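Local coordinates for Atg1 tMIT (Kluyveromyces marxianus, PDB 4P1N), which is a tandem MIT region of a serine/threonine protein kinase essential in autophagy, where the kinase is required for the formation of autophagosomes, at residues S16-A21 / Q144-R149; V23-A28 / N151-K156; S112-A117 / E229-N234; E235-G240 / I245-E250. One frame throughout, in Å; residues are numbered along the deposited sequence.

Contact 1: S16-A21 / Q144-R149; sequences SLSAKA and QWIRDR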
loop_
_atom_site.group_PDB
_atom_site.type_symbol
_atom_site.label_atom_id
_atom_site.label_comp_id
_atom_site.label_asym_id
_atom_site.label_seq_id
_atom_site.Cartn_x
_atom_site.Cartn_y
_atom_site.Cartn_z
ATOM N N SER B 16 -4.265 -0.143 -11.406
ATOM C CA SER B 16 -4.543 -1.421 -12.084
ATOM C C SER B 16 -3.498 -2.525 -11.738
ATOM O O SER B 16 -3.842 -3.658 -11.449
ATOM C CB SER B 16 -4.589 -1.159 -13.604
ATOM O OG SER B 16 -4.744 -2.360 -14.347
ATOM N N LEU B 17 -2.220 -2.182 -11.747
ATOM C CA LEU B 17 -1.196 -3.107 -11.312
ATOM C C LEU B 17 -1.319 -3.430 -9.859
ATOM O O LEU B 17 -1.077 -4.561 -9.484
ATOM C CB LEU B 17 0.228 -2.581 -11.598
ATOM C CG LEU B 17 0.505 -2.573 -13.098
ATOM C CD1 LEU B 17 1.668 -1.639 -13.439
ATOM C CD2 LEU B 17 0.764 -3.982 -13.631
ATOM N N SER B 18 -1.701 -2.457 -9.048
ATOM C CA SER B 18 -1.812 -2.644 -7.587
ATOM C C SER B 18 -2.986 -3.537 -7.241
ATOM O O SER B 18 -2.931 -4.313 -6.269
ATOM C CB SER B 18 -1.942 -1.310 -6.856
ATOM O OG SER B 18 -0.768 -0.534 -7.008
ATOM N N ALA B 19 -4.041 -3.461 -8.035
ATOM C CA ALA B 19 -5.139 -4.416 -7.896
ATOM C C ALA B 19 -4.706 -5.859 -8.151
ATOM O O ALA B 19 -5.042 -6.813 -7.409
ATOM C CB ALA B 19 -6.271 -4.030 -8.826
ATOM N N LYS B 20 -3.952 -6.020 -9.212
ATOM C CA LYS B 20 -3.342 -7.298 -9.522
ATOM C C LYS B 20 -2.366 -7.804 -8.454
ATOM O O LYS B 20 -2.390 -9.007 -8.086
ATOM C CB LYS B 20 -2.603 -7.188 -10.863
ATOM C CG LYS B 20 -3.552 -7.034 -12.052
ATOM C CD LYS B 20 -2.848 -6.621 -13.345
ATOM C CE LYS B 20 -3.891 -6.391 -14.424
ATOM N NZ LYS B 20 -3.237 -5.869 -15.637
ATOM N N ALA B 21 -1.505 -6.915 -7.957
ATOM C CA ALA B 21 -0.566 -7.305 -6.894
ATOM C C ALA B 21 -1.345 -7.694 -5.658
ATOM O O ALA B 21 -1.116 -8.744 -5.045
ATOM C CB ALA B 21 0.403 -6.164 -6.593
ATOM N N GLN B 144 4.380 4.011 -1.925
ATOM C CA GLN B 144 4.737 3.519 -0.580
ATOM C C GLN B 144 4.182 2.118 -0.290
ATOM O O GLN B 144 4.935 1.221 0.156
ATOM C CB GLN B 144 4.345 4.509 0.489
ATOM C CG GLN B 144 5.211 5.779 0.399
ATOM C CD GLN B 144 4.836 6.805 1.415
ATOM O OE1 GLN B 144 3.843 6.654 2.129
ATOM N NE2 GLN B 144 5.635 7.889 1.505
ATOM N N TRP B 145 2.896 1.908 -0.613
ATOM C CA TRP B 145 2.286 0.586 -0.468
ATOM C C TRP B 145 2.983 -0.504 -1.259
ATOM O O TRP B 145 3.274 -1.572 -0.724
ATOM C CB TRP B 145 0.803 0.642 -0.818
ATOM C CG TRP B 145 0.084 -0.645 -0.596
ATOM C CD1 TRP B 145 -0.444 -1.152 0.592
ATOM C CD2 TRP B 145 -0.148 -1.652 -1.597
ATOM N NE1 TRP B 145 -1.020 -2.399 0.338
ATOM C CE2 TRP B 145 -0.852 -2.709 -0.994
ATOM C CE3 TRP B 145 0.116 -1.719 -2.952
ATOM C CZ2 TRP B 145 -1.245 -3.850 -1.716
ATOM C CZ3 TRP B 145 -0.317 -2.843 -3.676
ATOM C CH2 TRP B 145 -0.973 -3.882 -3.055
ATOM N N ILE B 146 3.233 -0.248 -2.547
ATOM C CA ILE B 146 3.908 -1.190 -3.437
ATOM C C ILE B 146 5.250 -1.541 -2.861
ATOM O O ILE B 146 5.608 -2.701 -2.770
ATOM C CB ILE B 146 4.086 -0.561 -4.867
ATOM C CG1 ILE B 146 2.769 -0.549 -5.604
ATOM C CG2 ILE B 146 5.140 -1.298 -5.681
ATOM C CD1 ILE B 146 2.677 0.460 -6.735
ATOM N N ARG B 147 5.992 -0.532 -2.426
ATOM C CA ARG B 147 7.294 -0.763 -1.826
ATOM C C ARG B 147 7.235 -1.630 -0.552
ATOM O O ARG B 147 8.039 -2.558 -0.420
ATOM C CB ARG B 147 7.993 0.543 -1.535
ATOM C CG ARG B 147 9.330 0.363 -0.853
ATOM C CD ARG B 147 9.307 0.840 0.595
ATOM N NE ARG B 147 9.419 2.291 0.646
ATOM C CZ ARG B 147 8.587 3.150 1.260
ATOM N NH1 ARG B 147 7.497 2.758 1.958
ATOM N NH2 ARG B 147 8.864 4.453 1.146
ATOM N N ASP B 148 6.296 -1.318 0.340
ATOM C CA ASP B 148 6.042 -2.102 1.578
ATOM C C ASP B 148 5.706 -3.563 1.181
ATOM O O ASP B 148 6.195 -4.510 1.769
ATOM C CB ASP B 148 4.810 -1.582 2.398
ATOM C CG ASP B 148 4.903 -0.121 2.904
ATOM O OD1 ASP B 148 5.999 0.290 3.288
ATOM O OD2 ASP B 148 3.794 0.612 2.991
ATOM N N ARG B 149 4.814 -3.752 0.221
ATOM C CA ARG B 149 4.468 -5.132 -0.189
ATOM C C ARG B 149 5.623 -5.876 -0.816
ATOM O O ARG B 149 5.821 -7.072 -0.558
ATOM C CB ARG B 149 3.277 -5.154 -1.151
ATOM C CG ARG B 149 2.001 -4.658 -0.509
ATOM C CD ARG B 149 1.407 -5.603 0.579
ATOM N NE ARG B 149 2.072 -5.459 1.859
ATOM C CZ ARG B 149 2.087 -4.349 2.594
ATOM N NH1 ARG B 149 1.433 -3.266 2.223
ATOM N NH2 ARG B 149 2.780 -4.297 3.690
#
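The Trp145 indole meets helix 10-33 obliquely: the Ser18 carbonyl oxygen O lies 3.8 Å from Trp145 CH2, and the methyl of Ala21 reaches the same ring atom more loosely. One face of the indole carries Arg149 CG from the next turn of its own helix, 3.5 Å above the plane and offset toward the rim. This is the packing of the first and third helices of the three-helix bundle of the first MIT domain. The short segments run 29° apart in direction with 11.3 Å between axes, a wide spacing that the tryptophan spans. With CG anti to the backbone N (chi1 -176°), its six-membered ring projects across the interface, and CZ3 packs against Ser18 CB at 3.9 Å. The pyrrole side serves a different boundary, since NE1 hydrogen-bonds Gln144 of the second subunit, another copy of this protein. One residue therefore contributes to both the bundle interior and the dimer interface. Helix 95-129 adjoins the contact through Leu116 against Ala21 and Ser119 against Ile146. Ser18 OG bonds back to the Val14 carbonyl, one turn earlier, while Ile146 CD1 rests 3.6 Å from that hydroxyl oxygen, Ser18 OG.

Contact 2: V23-A28 / N151-K156; sequences VMYSFA and NECLDK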
loop_
_atom_site.group_PDB
_atom_site.type_symbol
_atom_site.label_atom_id
_atom_site.label_comp_id
_atom_site.label_asym_id
_atom_site.label_seq_id
_atom_site.Cartn_x
_atom_site.Cartn_y
_atom_site.Cartn_z
ATOM N N VAL B 23 -4.421 -8.913 -5.295
ATOM C CA VAL B 23 -5.120 -10.179 -5.428
ATOM C C VAL B 23 -4.146 -11.370 -5.352
ATOM O O VAL B 23 -4.414 -12.395 -4.755
ATOM C CB VAL B 23 -5.944 -10.146 -6.746
ATOM C CG1 VAL B 23 -6.351 -11.505 -7.166
ATOM C CG2 VAL B 23 -7.195 -9.291 -6.544
ATOM N N MET B 24 -2.973 -11.205 -5.916
ATOM C CA MET B 24 -1.969 -12.238 -5.884
ATOM C C MET B 24 -1.359 -12.353 -4.461
ATOM O O MET B 24 -1.151 -13.447 -3.916
ATOM C CB MET B 24 -0.924 -11.925 -6.972
ATOM C CG MET B 24 -0.100 -13.119 -7.407
ATOM S SD MET B 24 -1.101 -14.464 -8.076
ATOM C CE MET B 24 -2.102 -13.597 -9.158
ATOM N N TYR B 25 -1.078 -11.215 -3.855
ATOM C CA TYR B 25 -0.562 -11.199 -2.519
ATOM C C TYR B 25 -1.532 -11.877 -1.563
ATOM O O TYR B 25 -1.094 -12.668 -0.694
ATOM C CB TYR B 25 -0.240 -9.769 -2.102
ATOM C CG TYR B 25 -0.071 -9.531 -0.619
ATOM C CD1 TYR B 25 1.131 -9.699 -0.023
ATOM C CD2 TYR B 25 -1.159 -9.094 0.194
ATOM C CE1 TYR B 25 1.297 -9.515 1.318
ATOM C CE2 TYR B 25 -0.993 -8.877 1.558
ATOM C CZ TYR B 25 0.237 -9.056 2.111
ATOM O OH TYR B 25 0.457 -8.851 3.462
ATOM N N SER B 26 -2.824 -11.557 -1.680
ATOM C CA SER B 26 -3.822 -12.147 -0.757
ATOM C C SER B 26 -3.915 -13.679 -0.972
ATOM O O SER B 26 -4.147 -14.418 -0.042
ATOM C CB SER B 26 -5.212 -11.537 -0.932
ATOM O OG SER B 26 -5.162 -10.119 -1.027
ATOM N N PHE B 27 -3.714 -14.143 -2.197
ATOM C CA PHE B 27 -3.690 -15.589 -2.487
ATOM C C PHE B 27 -2.461 -16.176 -1.840
ATOM O O PHE B 27 -2.574 -17.131 -1.092
ATOM C CB PHE B 27 -3.775 -15.814 -4.015
ATOM C CG PHE B 27 -3.927 -17.254 -4.468
ATOM C CD1 PHE B 27 -4.425 -18.261 -3.642
ATOM C CD2 PHE B 27 -3.623 -17.578 -5.791
ATOM C CE1 PHE B 27 -4.593 -19.574 -4.120
ATOM C CE2 PHE B 27 -3.795 -18.866 -6.279
ATOM C CZ PHE B 27 -4.297 -19.872 -5.442
ATOM N N ALA B 28 -1.287 -15.598 -2.060
ATOM C CA ALA B 28 -0.086 -16.044 -1.336
ATOM C C ALA B 28 -0.267 -16.110 0.172
ATOM O O ALA B 28 0.183 -17.080 0.825
ATOM C CB ALA B 28 1.127 -15.175 -1.645
ATOM N N ASN B 151 8.869 -5.494 -0.124
ATOM C CA ASN B 151 9.785 -5.905 0.958
ATOM C C ASN B 151 9.219 -7.019 1.798
ATOM O O ASN B 151 9.925 -7.961 2.123
ATOM C CB ASN B 151 10.140 -4.715 1.866
ATOM C CG ASN B 151 10.966 -3.686 1.126
ATOM O OD1 ASN B 151 11.632 -4.027 0.164
ATOM N ND2 ASN B 151 10.942 -2.450 1.563
ATOM N N GLU B 152 7.940 -6.919 2.134
ATOM C CA GLU B 152 7.246 -8.029 2.774
ATOM C C GLU B 152 7.267 -9.335 1.928
ATOM O O GLU B 152 7.611 -10.416 2.442
ATOM C CB GLU B 152 5.802 -7.631 3.108
ATOM C CG GLU B 152 4.992 -8.733 3.783
ATOM C CD GLU B 152 3.520 -8.369 3.950
ATOM O OE1 GLU B 152 3.133 -7.219 3.647
ATOM O OE2 GLU B 152 2.754 -9.245 4.381
ATOM N N CYS B 153 6.887 -9.258 0.650
ATOM C CA CYS B 153 6.850 -10.468 -0.202
ATOM C C CYS B 153 8.235 -11.114 -0.333
ATOM O O CYS B 153 8.383 -12.379 -0.349
ATOM C CB CYS B 153 6.292 -10.154 -1.600
ATOM S SG CYS B 153 4.528 -9.807 -1.511
ATOM N N LEU B 154 9.224 -10.253 -0.506
ATOM C CA LEU B 154 10.585 -10.692 -0.610
ATOM C C LEU B 154 11.038 -11.396 0.692
ATOM O O LEU B 154 11.669 -12.451 0.618
ATOM C CB LEU B 154 11.512 -9.524 -0.892
ATOM C CG LEU B 154 12.540 -9.638 -2.008
ATOM C CD1 LEU B 154 13.702 -8.766 -1.600
ATOM C CD2 LEU B 154 13.008 -11.056 -2.328
ATOM N N ASP B 155 10.756 -10.806 1.868
ATOM C CA ASP B 155 11.123 -11.475 3.126
ATOM C C ASP B 155 10.442 -12.831 3.286
ATOM O O ASP B 155 11.089 -13.814 3.667
ATOM C CB ASP B 155 10.817 -10.614 4.342
ATOM C CG ASP B 155 11.731 -9.403 4.443
ATOM O OD1 ASP B 155 12.704 -9.305 3.659
ATOM O OD2 ASP B 155 11.463 -8.536 5.299
ATOM N N LYS B 156 9.148 -12.888 2.999
ATOM C CA LYS B 156 8.409 -14.141 3.043
ATOM C C LYS B 156 8.890 -15.197 2.038
ATOM O O LYS B 156 9.011 -16.396 2.379
ATOM C CB LYS B 156 6.912 -13.895 2.938
ATOM C CG LYS B 156 6.389 -13.287 4.213
ATOM C CD LYS B 156 4.924 -12.915 4.189
ATOM C CE LYS B 156 4.538 -12.245 5.535
ATOM N NZ LYS B 156 3.153 -11.674 5.453
#
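Tyr25 and Glu152 cross at about a right angle, with ring and carboxylate planes 81° apart, and Glu152 OE2 sits at the ring's edge, near its plane. Tyr25 OH donates to Glu152 OE2 at 2.5 Å, meeting that oxygen on the syn side, 27° out of the carboxylate plane. Glu152 can span the gap because its CG stands anti to the backbone N and the chain stays extended beyond it. Cys153, the next residue, approaches another part of the same ring's edge: its SG lies 3.7 Å from Tyr25 CD1, and 78° off the ring normal as measured from the centroid, a sulfur-aromatic contact without stacking. The segments are 12.0 Å apart at their axes, again first helix against third in the MIT bundle, and the tyrosine takes part in each of the contacts across them. Lys156 NZ, one turn on from Glu152, reaches the anti lone pair of OE2 at 2.7 Å and also pairs with Glu29. The other carboxylate oxygen, Glu152 OE1, forms a salt bridge with Arg149. With a phenol and a lysine on one oxygen and an arginine on the other, the carboxylate is fixed in rotation and probably held in its charged form.

Contact 3: S112-A117 / E229-N234; sequences SLTILA and EHLSSN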
loop_
_atom_site.group_PDB
_atom_site.type_symbol
_atom_site.label_atom_id
_atom_site.label_comp_id
_atom_site.label_asym_id
_atom_site.label_seq_id
_atom_site.Cartn_x
_atom_site.Cartn_y
_atom_site.Cartn_z
ATOM N N SER B 112 3.637 -12.185 -7.158
ATOM C CA SER B 112 3.403 -10.860 -6.550
ATOM C C SER B 112 4.542 -9.897 -6.773
ATOM O O SER B 112 4.362 -8.744 -7.194
ATOM C CB SER B 112 3.093 -10.945 -5.040
ATOM O OG SER B 112 2.025 -11.841 -4.789
ATOM N N LEU B 113 5.735 -10.369 -6.513
ATOM C CA LEU B 113 6.916 -9.559 -6.748
ATOM C C LEU B 113 7.097 -9.101 -8.201
ATOM O O LEU B 113 7.548 -7.979 -8.446
ATOM C CB LEU B 113 8.134 -10.310 -6.306
ATOM C CG LEU B 113 8.284 -10.439 -4.831
ATOM C CD1 LEU B 113 9.305 -11.530 -4.538
ATOM C CD2 LEU B 113 8.752 -9.090 -4.255
ATOM N N THR B 114 6.669 -9.910 -9.160
ATOM C CA THR B 114 6.798 -9.553 -10.579
ATOM C C THR B 114 5.843 -8.380 -10.857
ATOM O O THR B 114 6.186 -7.410 -11.524
ATOM C CB THR B 114 6.463 -10.751 -11.538
ATOM O OG1 THR B 114 7.503 -11.713 -11.483
ATOM C CG2 THR B 114 6.335 -10.314 -12.973
ATOM N N ILE B 115 4.655 -8.464 -10.313
ATOM C CA ILE B 115 3.665 -7.394 -10.512
ATOM C C ILE B 115 4.089 -6.118 -9.808
ATOM O O ILE B 115 4.039 -5.033 -10.386
ATOM C CB ILE B 115 2.278 -7.856 -10.050
ATOM C CG1 ILE B 115 1.917 -9.155 -10.759
ATOM C CG2 ILE B 115 1.213 -6.825 -10.396
ATOM C CD1 ILE B 115 0.705 -9.829 -10.130
ATOM N N LEU B 116 4.561 -6.240 -8.569
ATOM C CA LEU B 116 5.021 -5.094 -7.823
ATOM C C LEU B 116 6.215 -4.432 -8.554
ATOM O O LEU B 116 6.259 -3.205 -8.685
ATOM C CB LEU B 116 5.399 -5.512 -6.357
ATOM C CG LEU B 116 4.188 -6.023 -5.521
ATOM C CD1 LEU B 116 4.654 -6.781 -4.291
ATOM C CD2 LEU B 116 3.241 -4.894 -5.124
ATOM N N ALA B 117 7.192 -5.230 -8.975
ATOM C CA ALA B 117 8.377 -4.727 -9.703
ATOM C C ALA B 117 7.996 -3.974 -10.966
ATOM O O ALA B 117 8.560 -2.903 -11.316
ATOM C CB ALA B 117 9.288 -5.885 -10.082
ATOM N N GLU B 229 1.595 -9.937 -21.177
ATOM C CA GLU B 229 2.933 -10.326 -21.624
ATOM C C GLU B 229 4.024 -9.953 -20.636
ATOM O O GLU B 229 4.936 -10.722 -20.445
ATOM C CB GLU B 229 3.266 -9.760 -23.028
ATOM N N HIS B 230 3.918 -8.798 -19.995
ATOM C CA HIS B 230 4.910 -8.394 -19.004
ATOM C C HIS B 230 4.714 -9.103 -17.649
ATOM O O HIS B 230 5.526 -8.883 -16.776
ATOM C CB HIS B 230 4.907 -6.869 -18.699
ATOM C CG HIS B 230 4.294 -5.995 -19.756
ATOM N ND1 HIS B 230 2.981 -5.569 -19.697
ATOM C CD2 HIS B 230 4.827 -5.411 -20.861
ATOM C CE1 HIS B 230 2.725 -4.791 -20.735
ATOM N NE2 HIS B 230 3.827 -4.681 -21.459
ATOM N N LEU B 231 3.636 -9.885 -17.457
ATOM C CA LEU B 231 3.329 -10.517 -16.154
ATOM C C LEU B 231 3.167 -12.040 -16.192
ATOM O O LEU B 231 3.244 -12.689 -15.151
ATOM C CB LEU B 231 2.024 -9.969 -15.601
ATOM C CG LEU B 231 1.878 -8.465 -15.456
ATOM C CD1 LEU B 231 0.536 -8.171 -14.775
ATOM C CD2 LEU B 231 3.036 -7.896 -14.657
ATOM N N SER B 232 2.913 -12.588 -17.380
ATOM C CA SER B 232 2.599 -13.990 -17.561
ATOM C C SER B 232 3.837 -14.857 -17.671
ATOM O O SER B 232 3.724 -16.065 -17.680
ATOM C CB SER B 232 1.795 -14.200 -18.849
ATOM O OG SER B 232 2.531 -13.723 -19.951
ATOM N N SER B 233 5.003 -14.251 -17.754
ATOM C CA SER B 233 6.256 -15.003 -17.705
ATOM C C SER B 233 6.510 -15.645 -16.347
ATOM O O SER B 233 6.214 -15.048 -15.328
ATOM C CB SER B 233 7.416 -14.089 -18.064
ATOM O OG SER B 233 7.413 -13.949 -19.482
ATOM N N ASN B 234 7.101 -16.843 -16.356
ATOM C CA ASN B 234 7.227 -17.649 -15.157
ATOM C C ASN B 234 8.573 -17.398 -14.502
ATOM O O ASN B 234 9.629 -17.609 -15.114
ATOM C CB ASN B 234 7.045 -19.123 -15.482
ATOM C CG ASN B 234 6.967 -19.992 -14.234
ATOM O OD1 ASN B 234 7.808 -19.887 -13.345
ATOM N ND2 ASN B 234 5.955 -20.864 -14.168
#
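Apolar packing joins Leu231 to Ile115 and Thr114. Leu231 CD2 lies 4.2 Å from Ile115 CG1 and equally near the backbone CA of Ile115, which places this methyl against the helix surface beside the isoleucine branch. On the neighbouring residue, Thr114 CG2 lies 4.4 Å from Leu231 CA. These separations describe loose van der Waals contact, in keeping with the modest 153 Å² buried between the segments. The closest backbone pair, Ile115 and Leu231, has CA atoms 6.5 Å apart.

The elements brought together belong to different halves of the protein: residues 112-117 sit in the second helix of the first MIT domain, whereas residues 229-234 form the loop that leaves helix 209-227 of the second. The contact is thus part of the packing between the tandem MIT domains. Leu231 also meets Lys20 of helix 10-33, whose neighbour Ala21 touches Ile115.

Among polar groups, Thr114 is divided in its roles. Its methyl CG2, anti to the backbone N, approaches His230 O at 4.1 Å without bonding. Its hydroxyl OG1, which the same torsion (chi1 -72°) sets beside the backbone N, hydrogen-bonds Glu235, the residue that follows segment 229-234. The Leu231 carbonyl accepts from Lys111 NZ, a second polar tie to helix 95-129, while Ser232 OG turns back to the Asp228 carbonyl.

Contact 4: E235-G240 / I245-E250; sequences EVYDDG and ITSLDE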
loop_
_atom_site.group_PDB
_atom_site.type_symbol
_atom_site.label_atom_id
_atom_site.label_comp_id
_atom_site.label_asym_id
_atom_site.label_seq_id
_atom_site.Cartn_x
_atom_site.Cartn_y
_atom_site.Cartn_z
ATOM N N GLU B 235 8.528 -17.003 -13.228
ATOM C CA GLU B 235 9.712 -16.530 -12.602
ATOM C C GLU B 235 10.712 -17.618 -12.175
ATOM O O GLU B 235 11.789 -17.294 -11.753
ATOM C CB GLU B 235 9.493 -15.491 -11.462
ATOM C CG GLU B 235 8.211 -14.974 -10.847
ATOM C CD GLU B 235 6.913 -14.967 -11.609
ATOM O OE1 GLU B 235 6.459 -13.871 -12.070
ATOM O OE2 GLU B 235 6.274 -16.049 -11.610
ATOM N N VAL B 236 10.373 -18.898 -12.292
ATOM C CA VAL B 236 11.358 -19.937 -12.008
ATOM C C VAL B 236 11.963 -20.465 -13.300
ATOM O O VAL B 236 12.848 -21.268 -13.242
ATOM C CB VAL B 236 10.791 -21.088 -11.144
ATOM C CG1 VAL B 236 10.368 -20.557 -9.769
ATOM C CG2 VAL B 236 9.622 -21.783 -11.818
ATOM N N TYR B 237 11.490 -20.000 -14.450
ATOM C CA TYR B 237 12.064 -20.407 -15.748
ATOM C C TYR B 237 12.846 -19.268 -16.368
ATOM O O TYR B 237 12.356 -18.571 -17.242
ATOM C CB TYR B 237 10.990 -20.901 -16.709
ATOM C CG TYR B 237 10.356 -22.176 -16.223
ATOM C CD1 TYR B 237 11.096 -23.350 -16.110
ATOM C CD2 TYR B 237 9.038 -22.197 -15.831
ATOM C CE1 TYR B 237 10.513 -24.510 -15.635
ATOM C CE2 TYR B 237 8.447 -23.343 -15.357
ATOM C CZ TYR B 237 9.185 -24.491 -15.268
ATOM O OH TYR B 237 8.550 -25.586 -14.788
ATOM N N ASP B 238 14.067 -19.090 -15.888
ATOM C CA ASP B 238 14.938 -17.993 -16.312
ATOM C C ASP B 238 15.722 -18.447 -17.546
ATOM O O ASP B 238 16.175 -19.591 -17.643
ATOM C CB ASP B 238 15.850 -17.526 -15.155
ATOM C CG ASP B 238 16.987 -16.555 -15.609
ATOM O OD1 ASP B 238 17.854 -16.955 -16.419
ATOM O OD2 ASP B 238 17.035 -15.403 -15.127
ATOM N N ASP B 239 15.850 -17.511 -18.475
ATOM C CA ASP B 239 16.591 -17.653 -19.760
ATOM C C ASP B 239 18.085 -18.007 -19.667
ATOM O O ASP B 239 18.660 -18.608 -20.574
ATOM C CB ASP B 239 16.534 -16.278 -20.478
ATOM C CG ASP B 239 16.224 -16.397 -21.900
ATOM O OD1 ASP B 239 16.064 -17.536 -22.309
ATOM O OD2 ASP B 239 16.140 -15.365 -22.607
ATOM N N GLY B 240 18.745 -17.546 -18.615
ATOM C CA GLY B 240 20.229 -17.443 -18.652
ATOM C C GLY B 240 20.678 -16.082 -19.184
ATOM O O GLY B 240 21.869 -15.807 -19.268
ATOM N N ILE B 245 10.465 -16.964 -18.964
ATOM C CA ILE B 245 9.871 -17.526 -20.126
ATOM C C ILE B 245 8.411 -17.881 -19.787
ATOM O O ILE B 245 8.117 -18.366 -18.678
ATOM C CB ILE B 245 10.667 -18.779 -20.542
ATOM C CG1 ILE B 245 12.095 -18.396 -20.986
ATOM C CG2 ILE B 245 9.949 -19.554 -21.643
ATOM C CD1 ILE B 245 12.202 -17.213 -21.935
ATOM N N THR B 246 7.511 -17.637 -20.740
ATOM C CA THR B 246 6.122 -18.024 -20.548
ATOM C C THR B 246 6.032 -19.520 -20.738
ATOM O O THR B 246 6.654 -20.090 -21.623
ATOM C CB THR B 246 5.161 -17.315 -21.504
ATOM O OG1 THR B 246 5.320 -15.904 -21.338
ATOM C CG2 THR B 246 3.714 -17.689 -21.185
ATOM N N SER B 247 5.283 -20.140 -19.855
ATOM C CA SER B 247 5.187 -21.582 -19.743
ATOM C C SER B 247 3.872 -22.083 -20.339
ATOM O O SER B 247 3.677 -23.281 -20.523
ATOM C CB SER B 247 5.235 -21.937 -18.252
ATOM O OG SER B 247 5.149 -23.340 -18.092
ATOM N N LEU B 248 2.953 -21.153 -20.570
ATOM C CA LEU B 248 1.674 -21.447 -21.160
ATOM C C LEU B 248 1.895 -21.664 -22.649
ATOM O O LEU B 248 2.733 -20.981 -23.245
ATOM C CB LEU B 248 0.722 -20.264 -20.985
ATOM C CG LEU B 248 0.290 -19.857 -19.565
ATOM C CD1 LEU B 248 -0.261 -18.443 -19.568
ATOM C CD2 LEU B 248 -0.757 -20.802 -19.023
ATOM N N ASP B 249 1.145 -22.592 -23.235
ATOM C CA ASP B 249 1.049 -22.680 -24.695
ATOM C C ASP B 249 -0.143 -21.876 -25.221
ATOM O O ASP B 249 -0.930 -21.330 -24.447
ATOM C CB ASP B 249 1.040 -24.138 -25.179
ATOM C CG ASP B 249 -0.321 -24.830 -25.037
ATOM O OD1 ASP B 249 -1.387 -24.196 -25.209
ATOM O OD2 ASP B 249 -0.318 -26.060 -24.804
ATOM N N GLU B 250 -0.250 -21.802 -26.546
ATOM C CA GLU B 250 -1.250 -20.962 -27.202
ATOM C C GLU B 250 -2.688 -21.395 -26.928
ATOM O O GLU B 250 -3.573 -20.547 -26.812
ATOM C CB GLU B 250 -1.019 -20.927 -28.718
ATOM C CG GLU B 250 -1.728 -19.770 -29.410
ATOM C CD GLU B 250 -1.275 -18.426 -28.865
ATOM O OE1 GLU B 250 -0.054 -18.270 -28.623
ATOM O OE2 GLU B 250 -2.138 -17.539 -28.659
#
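Ile245 N donates to Tyr237 O at 3.0 Å, the one hydrogen bond between the two segments; its N-H...O angle of 137° is bent, although the donor lies nearly on the carbonyl axis (C=O...N 164°). The Ile245 side chain folds over the same acceptor, with CB 3.7 Å from Tyr237 O. Its terminal CD1 then extends to Asp239, crossing that side chain at about a right angle and lying 3.9 Å from OD1. Two residues past Ile245, Ser247 OG is met obliquely by Tyr237 CE2 at 4.3 Å, a contact without bonding. These few links make a short, weakly bonded pairing of 237-238 with 244-245 in the connection between the last two helices of the second MIT domain. Farther out, Val236 CG2 lies 4.0 Å above one face of the Tyr237 ring, toward its rim, and Phe183 touches both Tyr237 and Ser247. At the other end, Asp249 caps helix 250-273 by accepting from Asp252 N. Further backbone bonds join Ile245 to Asn234, and Val236 and Ser247 to the chain of another protein. With one bent bond of its own, the pairing therefore probably relies also on these outside bonds and on side-chain packing.

How the contacts relate
From the N terminus, helix 10-33 enters contact 1 and then, two turns on, contact 2; both are completed only when helix 137-170 returns alongside it, each spanning 122 intervening residues. The two cross along the chain, since their segments alternate, and they meet where Arg149 packs on Tyr25. Contact 3 starts on the intervening helix 95-129 and closes in the loop after helix 209-227, so it crosses both and carries the first MIT domain over to the second. Leu17 against Ile115 joins it to contact 1, Cys153 against Leu113 to contact 2. Contact 4 follows in series, a local closure over four residues, touching contact 3 where Thr246 meets Ser233.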